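Local coordinates for GAF domain/HD domain protein (Geobacter sulfurreducens, PDB 3EEA) that is of uncertain function, its GAF domain here probably serving as a sensory module of a longer HD-domain protein to which phosphatase activity is tentatively assigned, at residues 98-101 with 102-106; 113-117 with 118-122; 140-143 with 144-148. One frame throughout, in Å; residues are numbered along the deposited sequence.

Contact 1 of 3, residues 98-101 with 102-106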
loop_
_atom_site.group_PDB
_atom_site.type_symbol
_atom_site.label_atom_id
_atom_site.label_comp_id
_atom_site.label_asym_id
_atom_site.label_seq_id
_atom_site.Cartn_x
_atom_site.Cartn_y
_atom_site.Cartn_z
ATOM N N PRO A 98 18.120 -14.533 -25.472
ATOM C CA PRO A 98 17.300 -15.521 -26.188
ATOM C C PRO A 98 16.427 -16.372 -25.263
ATOM O O PRO A 98 15.241 -16.567 -25.549
ATOM C CB PRO A 98 18.356 -16.403 -26.877
ATOM C CG PRO A 98 19.478 -15.459 -27.160
ATOM C CD PRO A 98 19.479 -14.435 -26.050
ATOM N N LYS A 99 17.011 -16.879 -24.175
ATOM C CA LYS A 99 16.256 -17.630 -23.163
ATOM C C LYS A 99 15.013 -16.830 -22.699
ATOM O O LYS A 99 13.892 -17.374 -22.661
ATOM C CB LYS A 99 17.164 -18.025 -21.972
ATOM C CG LYS A 99 16.421 -18.526 -20.707
ATOM C CD LYS A 99 17.226 -19.490 -19.798
ATOM C CE LYS A 99 18.614 -18.955 -19.320
ATOM N NZ LYS A 99 18.558 -17.894 -18.236
ATOM N N LEU A 100 15.202 -15.543 -22.406
ATOM C CA LEU A 100 14.121 -14.726 -21.820
ATOM C C LEU A 100 13.060 -14.344 -22.858
ATOM O O LEU A 100 11.868 -14.363 -22.541
ATOM C CB LEU A 100 14.684 -13.470 -21.145
ATOM C CG LEU A 100 15.388 -13.760 -19.811
ATOM C CD1 LEU A 100 16.228 -12.580 -19.294
ATOM C CD2 LEU A 100 14.365 -14.210 -18.740
ATOM N N ARG A 101 13.485 -14.045 -24.098
ATOM C CA ARG A 101 12.529 -13.796 -25.188
ATOM C C ARG A 101 11.524 -14.956 -25.347
ATOM O O ARG A 101 10.330 -14.739 -25.580
ATOM C CB ARG A 101 13.246 -13.572 -26.515
ATOM C CG ARG A 101 13.998 -12.281 -26.606
ATOM C CD ARG A 101 14.579 -12.081 -27.990
ATOM N NE ARG A 101 15.860 -11.361 -27.909
ATOM C CZ ARG A 101 17.066 -11.883 -28.167
ATOM N NH1 ARG A 101 17.216 -13.148 -28.565
ATOM N NH2 ARG A 101 18.149 -11.121 -28.042
ATOM N N LYS A 102 12.007 -16.182 -25.204
ATOM C CA LYS A 102 11.155 -17.334 -25.392
ATOM C C LYS A 102 10.249 -17.486 -24.202
ATOM O O LYS A 102 9.040 -17.653 -24.368
ATOM C CB LYS A 102 11.972 -18.606 -25.614
ATOM C CG LYS A 102 12.700 -18.638 -26.948
ATOM C CD LYS A 102 13.203 -20.050 -27.292
ATOM C CE LYS A 102 14.355 -20.529 -26.364
ATOM N NZ LYS A 102 15.675 -19.843 -26.606
ATOM N N LEU A 103 10.829 -17.397 -23.011
ATOM C CA LEU A 103 10.062 -17.556 -21.788
ATOM C C LEU A 103 8.905 -16.549 -21.701
ATOM O O LEU A 103 7.809 -16.926 -21.303
ATOM C CB LEU A 103 10.966 -17.468 -20.543
ATOM C CG LEU A 103 11.524 -18.805 -20.051
ATOM C CD1 LEU A 103 11.849 -19.755 -21.211
ATOM C CD2 LEU A 103 12.731 -18.568 -19.116
ATOM N N LEU A 104 9.150 -15.318 -22.138
ATOM C CA LEU A 104 8.235 -14.175 -21.934
ATOM C C LEU A 104 7.463 -13.780 -23.199
ATOM O O LEU A 104 6.815 -12.720 -23.240
ATOM C CB LEU A 104 9.050 -12.972 -21.435
ATOM C CG LEU A 104 9.978 -13.199 -20.225
ATOM C CD1 LEU A 104 10.832 -11.940 -19.935
ATOM C CD2 LEU A 104 9.127 -13.599 -19.003
ATOM N N ARG A 105 7.524 -14.620 -24.231
ATOM C CA ARG A 105 7.006 -14.246 -25.557
ATOM C C ARG A 105 5.496 -13.906 -25.580
ATOM O O ARG A 105 5.072 -13.086 -26.373
ATOM C CB ARG A 105 7.292 -15.359 -26.574
ATOM C CG ARG A 105 6.275 -16.494 -26.553
ATOM C CD ARG A 105 6.829 -17.790 -27.089
ATOM N NE ARG A 105 5.849 -18.842 -26.876
ATOM C CZ ARG A 105 5.748 -19.600 -25.784
ATOM N NH1 ARG A 105 6.578 -19.457 -24.747
ATOM N NH2 ARG A 105 4.801 -20.526 -25.733
ATOM N N ASN A 106 4.702 -14.527 -24.710
ATOM C CA ASN A 106 3.255 -14.264 -24.657
ATOM C C ASN A 106 2.841 -13.160 -23.695
ATOM O O ASN A 106 1.621 -13.003 -23.398
ATOM C CB ASN A 106 2.485 -15.531 -24.252
ATOM C CG ASN A 106 2.366 -16.545 -25.380
ATOM O OD1 ASN A 106 2.166 -17.742 -25.120
ATOM N ND2 ASN A 106 2.493 -16.085 -26.623
#

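Contact 2 of 3, residues 113-117 with 118-122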
loop_
_atom_site.group_PDB
_atom_site.type_symbol
_atom_site.label_atom_id
_atom_site.label_comp_id
_atom_site.label_asym_id
_atom_site.label_seq_id
_atom_site.Cartn_x
_atom_site.Cartn_y
_atom_site.Cartn_z
ATOM N N PRO A 113 12.017 -0.754 -10.680
ATOM C CA PRO A 113 13.130 -0.881 -9.737
ATOM C C PRO A 113 12.661 -0.502 -8.363
ATOM O O PRO A 113 11.794 0.373 -8.242
ATOM C CB PRO A 113 14.163 0.140 -10.214
ATOM C CG PRO A 113 13.443 1.081 -11.062
ATOM C CD PRO A 113 12.220 0.336 -11.655
ATOM N N MET A 114 13.193 -1.179 -7.349
ATOM C CA MET A 114 12.981 -0.768 -5.932
ATOM C C MET A 114 14.072 0.259 -5.634
ATOM O O MET A 114 15.256 -0.069 -5.560
ATOM C CB MET A 114 13.075 -1.975 -4.996
ATOM C CG MET A 114 12.088 -3.100 -5.276
ATOM S SD MET A 114 12.304 -4.582 -4.156
ATOM C CE MET A 114 12.509 -3.712 -2.639
ATOM N N VAL A 115 13.677 1.522 -5.529
ATOM C CA VAL A 115 14.608 2.611 -5.372
ATOM C C VAL A 115 14.356 3.313 -4.025
ATOM O O VAL A 115 13.188 3.623 -3.640
ATOM C CB VAL A 115 14.388 3.647 -6.483
ATOM C CG1 VAL A 115 15.300 4.845 -6.287
ATOM C CG2 VAL A 115 14.583 3.026 -7.850
ATOM N N VAL A 116 15.439 3.510 -3.307
ATOM C CA VAL A 116 15.427 4.273 -2.075
ATOM C C VAL A 116 16.470 5.335 -2.209
ATOM O O VAL A 116 17.695 5.042 -2.353
ATOM C CB VAL A 116 15.715 3.380 -0.860
ATOM C CG1 VAL A 116 15.746 4.194 0.458
ATOM C CG2 VAL A 116 14.632 2.373 -0.789
ATOM N N ARG A 117 15.935 6.556 -2.229
ATOM C CA ARG A 117 16.660 7.762 -2.528
ATOM C C ARG A 117 17.267 7.553 -3.900
ATOM O O ARG A 117 16.493 7.397 -4.868
ATOM C CB ARG A 117 17.631 8.090 -1.397
ATOM C CG ARG A 117 16.834 8.788 -0.291
ATOM C CD ARG A 117 17.474 8.758 1.069
ATOM N NE ARG A 117 16.647 9.577 1.962
ATOM C CZ ARG A 117 16.617 9.481 3.290
ATOM N NH1 ARG A 117 17.377 8.593 3.927
ATOM N NH2 ARG A 117 15.817 10.284 3.984
ATOM N N THR A 118 18.583 7.457 -4.002
ATOM C CA THR A 118 19.181 7.351 -5.344
ATOM C C THR A 118 19.591 5.937 -5.745
ATOM O O THR A 118 20.138 5.746 -6.845
ATOM C CB THR A 118 20.461 8.215 -5.412
ATOM O OG1 THR A 118 21.459 7.632 -4.571
ATOM C CG2 THR A 118 20.171 9.649 -4.958
ATOM N N GLN A 119 19.398 4.980 -4.832
ATOM C CA GLN A 119 19.933 3.638 -4.949
ATOM C C GLN A 119 18.874 2.575 -5.314
ATOM O O GLN A 119 17.780 2.595 -4.776
ATOM C CB GLN A 119 20.549 3.266 -3.617
ATOM C CG GLN A 119 21.749 4.170 -3.278
ATOM C CD GLN A 119 22.843 4.045 -4.327
ATOM O OE1 GLN A 119 23.067 4.958 -5.152
ATOM N NE2 GLN A 119 23.518 2.897 -4.330
ATOM N N VAL A 120 19.256 1.634 -6.189
ATOM C CA VAL A 120 18.395 0.506 -6.596
ATOM C C VAL A 120 18.751 -0.643 -5.680
ATOM O O VAL A 120 19.934 -1.051 -5.643
ATOM C CB VAL A 120 18.597 0.113 -8.076
ATOM C CG1 VAL A 120 17.776 -1.149 -8.459
ATOM C CG2 VAL A 120 18.265 1.247 -9.000
ATOM N N ILE A 121 17.772 -1.144 -4.913
ATOM C CA ILE A 121 17.955 -2.266 -4.002
ATOM C C ILE A 121 17.278 -3.571 -4.413
ATOM O O ILE A 121 17.418 -4.602 -3.734
ATOM C CB ILE A 121 17.512 -1.933 -2.562
ATOM C CG1 ILE A 121 15.992 -1.724 -2.441
ATOM C CG2 ILE A 121 18.232 -0.674 -2.059
ATOM C CD1 ILE A 121 15.557 -1.613 -0.985
ATOM N N GLY A 122 16.596 -3.547 -5.548
ATOM C CA GLY A 122 15.817 -4.690 -5.989
ATOM C C GLY A 122 14.960 -4.326 -7.179
ATOM O O GLY A 122 15.094 -3.221 -7.772
#

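Contact 3 of 3, residues 140-143 with 144-148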
loop_
_atom_site.group_PDB
_atom_site.type_symbol
_atom_site.label_atom_id
_atom_site.label_comp_id
_atom_site.label_asym_id
_atom_site.label_seq_id
_atom_site.Cartn_x
_atom_site.Cartn_y
_atom_site.Cartn_z
ATOM N N THR A 140 0.449 1.858 -13.557
ATOM C CA THR A 140 1.859 1.989 -13.276
ATOM C C THR A 140 2.111 2.977 -12.108
ATOM O O THR A 140 3.045 2.793 -11.322
ATOM C CB THR A 140 2.668 2.332 -14.565
ATOM O OG1 THR A 140 2.415 1.275 -15.517
ATOM C CG2 THR A 140 4.143 2.382 -14.278
ATOM N N ALA A 141 1.336 4.037 -12.029
ATOM C CA ALA A 141 1.494 5.025 -10.955
ATOM C C ALA A 141 1.292 4.361 -9.580
ATOM O O ALA A 141 2.087 4.580 -8.671
ATOM C CB ALA A 141 0.520 6.163 -11.120
ATOM N N ILE A 142 0.229 3.571 -9.477
ATOM C CA ILE A 142 -0.078 2.791 -8.260
ATOM C C ILE A 142 1.049 1.829 -7.904
ATOM O O ILE A 142 1.505 1.796 -6.751
ATOM C CB ILE A 142 -1.393 2.020 -8.418
ATOM C CG1 ILE A 142 -2.549 3.038 -8.570
ATOM C CG2 ILE A 142 -1.567 1.086 -7.171
ATOM C CD1 ILE A 142 -3.864 2.472 -8.981
ATOM N N ILE A 143 1.473 1.042 -8.886
ATOM C CA ILE A 143 2.560 0.110 -8.733
ATOM C C ILE A 143 3.842 0.803 -8.230
ATOM O O ILE A 143 4.434 0.368 -7.242
ATOM C CB ILE A 143 2.819 -0.691 -10.039
ATOM C CG1 ILE A 143 1.592 -1.626 -10.335
ATOM C CG2 ILE A 143 4.061 -1.524 -9.911
ATOM C CD1 ILE A 143 1.528 -2.138 -11.779
ATOM N N ARG A 144 4.244 1.866 -8.925
ATOM C CA ARG A 144 5.458 2.578 -8.544
ATOM C C ARG A 144 5.390 3.115 -7.096
ATOM O O ARG A 144 6.368 3.040 -6.317
ATOM C CB ARG A 144 5.703 3.742 -9.542
ATOM C CG ARG A 144 6.156 3.213 -10.850
ATOM C CD ARG A 144 6.275 4.320 -11.919
ATOM N NE ARG A 144 7.233 5.319 -11.459
ATOM C CZ ARG A 144 7.471 6.473 -12.088
ATOM N NH1 ARG A 144 6.784 6.819 -13.159
ATOM N NH2 ARG A 144 8.387 7.267 -11.598
ATOM N N ASP A 145 4.231 3.646 -6.727
ATOM C CA ASP A 145 4.023 4.147 -5.360
ATOM C C ASP A 145 4.208 3.050 -4.321
ATOM O O ASP A 145 4.988 3.202 -3.344
ATOM C CB ASP A 145 2.637 4.749 -5.246
ATOM C CG ASP A 145 2.536 6.140 -5.864
ATOM O OD1 ASP A 145 3.541 6.852 -5.916
ATOM O OD2 ASP A 145 1.384 6.546 -6.185
ATOM N N LEU A 146 3.498 1.929 -4.537
ATOM C CA LEU A 146 3.470 0.827 -3.541
ATOM C C LEU A 146 4.866 0.173 -3.417
ATOM O O LEU A 146 5.368 -0.057 -2.331
ATOM C CB LEU A 146 2.417 -0.197 -3.905
ATOM C CG LEU A 146 0.983 0.280 -3.661
ATOM C CD1 LEU A 146 -0.016 -0.853 -3.884
ATOM C CD2 LEU A 146 0.786 0.863 -2.295
ATOM N N VAL A 147 5.546 0.002 -4.540
ATOM C CA VAL A 147 6.885 -0.545 -4.560
ATOM C C VAL A 147 7.833 0.409 -3.862
ATOM O O VAL A 147 8.713 -0.012 -3.148
ATOM C CB VAL A 147 7.366 -0.871 -5.999
ATOM C CG1 VAL A 147 8.896 -1.230 -6.081
ATOM C CG2 VAL A 147 6.491 -1.968 -6.583
ATOM N N SER A 148 7.654 1.717 -4.044
ATOM C CA SER A 148 8.522 2.668 -3.401
ATOM C C SER A 148 8.335 2.668 -1.919
ATOM O O SER A 148 9.303 2.826 -1.178
ATOM C CB SER A 148 8.350 4.065 -3.954
ATOM O OG SER A 148 8.740 4.020 -5.307
#

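Contact 1 of 3, residues 98-101 with 102-106
In the short helix 98-103 of the GAF domain, which lends Leu-103 to the pocket holding a bound polyether, Leu-100 of the first turn is tied to Leu-104, the residue just past the helix end. Leu-104 N donates to Leu-100 O at 2.9 Å, nearly along the C=O axis, and Leu-100 CB lies 4.3 Å from Leu-104 CD1. Leu-104 is also where helical backbone angles end. One residue earlier, Leu-103 N reaches Lys-99 O at 3.1 Å with an N-H...O angle of 165°, and Leu-103 CD2 rests 4.0 Å from Lys-99 CG, the two side chains running alongside each other. Lys-99 touches Met-65 and Leu-100 touches Ile-72, both of the same pocket.

Lys-102 marks the outer side. Its chain, bent at chi3 and chi4, folds back toward the helix start and places NZ 3.5 Å from Pro-98 O, a weak bond added to the one from Lys-102 N (3.3 Å). Beyond the helix, Arg-105 turns back so that NH1 gives Lys-102 O a fairly straight bond of 3.1 Å, with the oxygen at the edge of the guanidinium and in its plane. Arg-101 points elsewhere, its NE bonding to Ser-93 O.

Contact 2 of 3, residues 113-117 with 118-122
Four backbone hydrogen bonds join Met-114 and Val-116 to the returning residues Gln-119, Ile-121 and Gly-122. At the turn, Val-116 and Gln-119 exchange a reciprocal pair: Val-116 N to Gln-119 O at 2.9 Å and Gln-119 N to Val-116 O at 3.0 Å. Farther along, Ile-121 N donates to Met-114 O, and Met-114 N to Gly-122 O, both at 2.8 Å; the latter donor stands well above the carbonyl plane, 58° out of it. Between these bonds Val-115 faces Val-120 as a non-hydrogen-bonded pair, with Val-115 CA 3.2 Å from Gln-119 O in a CA-H...O contact.

Apolar contacts divide by face. Val-115 CG2 meets Val-120 CG2 at 4.2 Å on one side of the sheet. Met-114 and Val-116 occupy the other, against helix 137-158. Ile-121 touches both Met-114 and Val-116: with its CG1 set between backbone N and carbonyl carbon (chi1 67°), its side chain crosses that of Met-114 at about a right angle, CG1 3.9 Å from Met-114 CB, while CD1 reaches Val-116 CG2.

Among polar side chains, Thr-118 OG1 donates to Gln-119 OE1, using an in-plane lone pair of the amide oxygen. Arg-117, with positive phi, and Thr-118 form the corners of a type II' turn, the tight two-residue reversal of a beta hairpin, here linking two adjacent inner strands of the antiparallel GAF sheet.

Contact 3 of 3, residues 140-143 with 144-148
Ile-143 and Val-147 pack against each other one turn apart on the buried side of helix 137-158, the long C-terminal helix that packs on the GAF sheet. Their side chains run alongside each other, with Ile-143 CG2 4.1 Å from Val-147 CG2. Ile-143 reaches Leu-110, Val-112 and Met-126 of the sheet, while Val-147 meets Met-114 and Val-124. Ile-142 and Leu-146 make a second side-by-side pair, Ile-142 CG2 to Leu-146 CD1 at 4.1 Å; there Leu-146 is buried against the leucines of helix 14-28 and His-149 of the second subunit. Since CG2 of each isoleucine is anti to its own backbone N, it leans toward the following turn. The main chain beneath is regular: Val-147 N bonds to Ile-143 O at 2.9 Å, and Leu-146 N to Ile-142 O at 3.0 Å.

The other side is more open. Ala-141 and Arg-144 are exposed, and the methyl of Ala-141 meets nothing in 144-148; Asp-145 is partly exposed and meets Asp-20 of the second subunit. Arg-144 lays its aliphatic chain obliquely over the buried Thr-140, CD 3.7 Å from Thr-140 CG2, while Thr-140 OG1 bonds back to Ser-136 O. Further along, Arg-144 O takes two bonds from one residue: Ser-148 N at 2.9 Å and Ser-148 OG at 2.8 Å, the two donors arriving from opposite faces of the carbonyl plane.

How the contacts relate
Contacts 2 and 3 meet directly: Met-114 CG of the hairpin lies 3.8 Å from Val-147 CG1 of the helix, joining sheet and C-terminal helix, and their centres are about 13 Å apart. Both also touch the second subunit: Leu-11 of the second subunit packs on Val-115 and on Ser-148. Contact 1 stands apart, on the opposite side of the chain's centre. Its centre is about 26 Å from that of contact 2 and 25 Å from that of contact 3, with nearest atoms about 15 and 16 Å away. Of the three, contact 1 alone supplies a residue of the polyether pocket, Leu-103, and it leads along the chain into strand 107-116, which ends in the hairpin of contact 2.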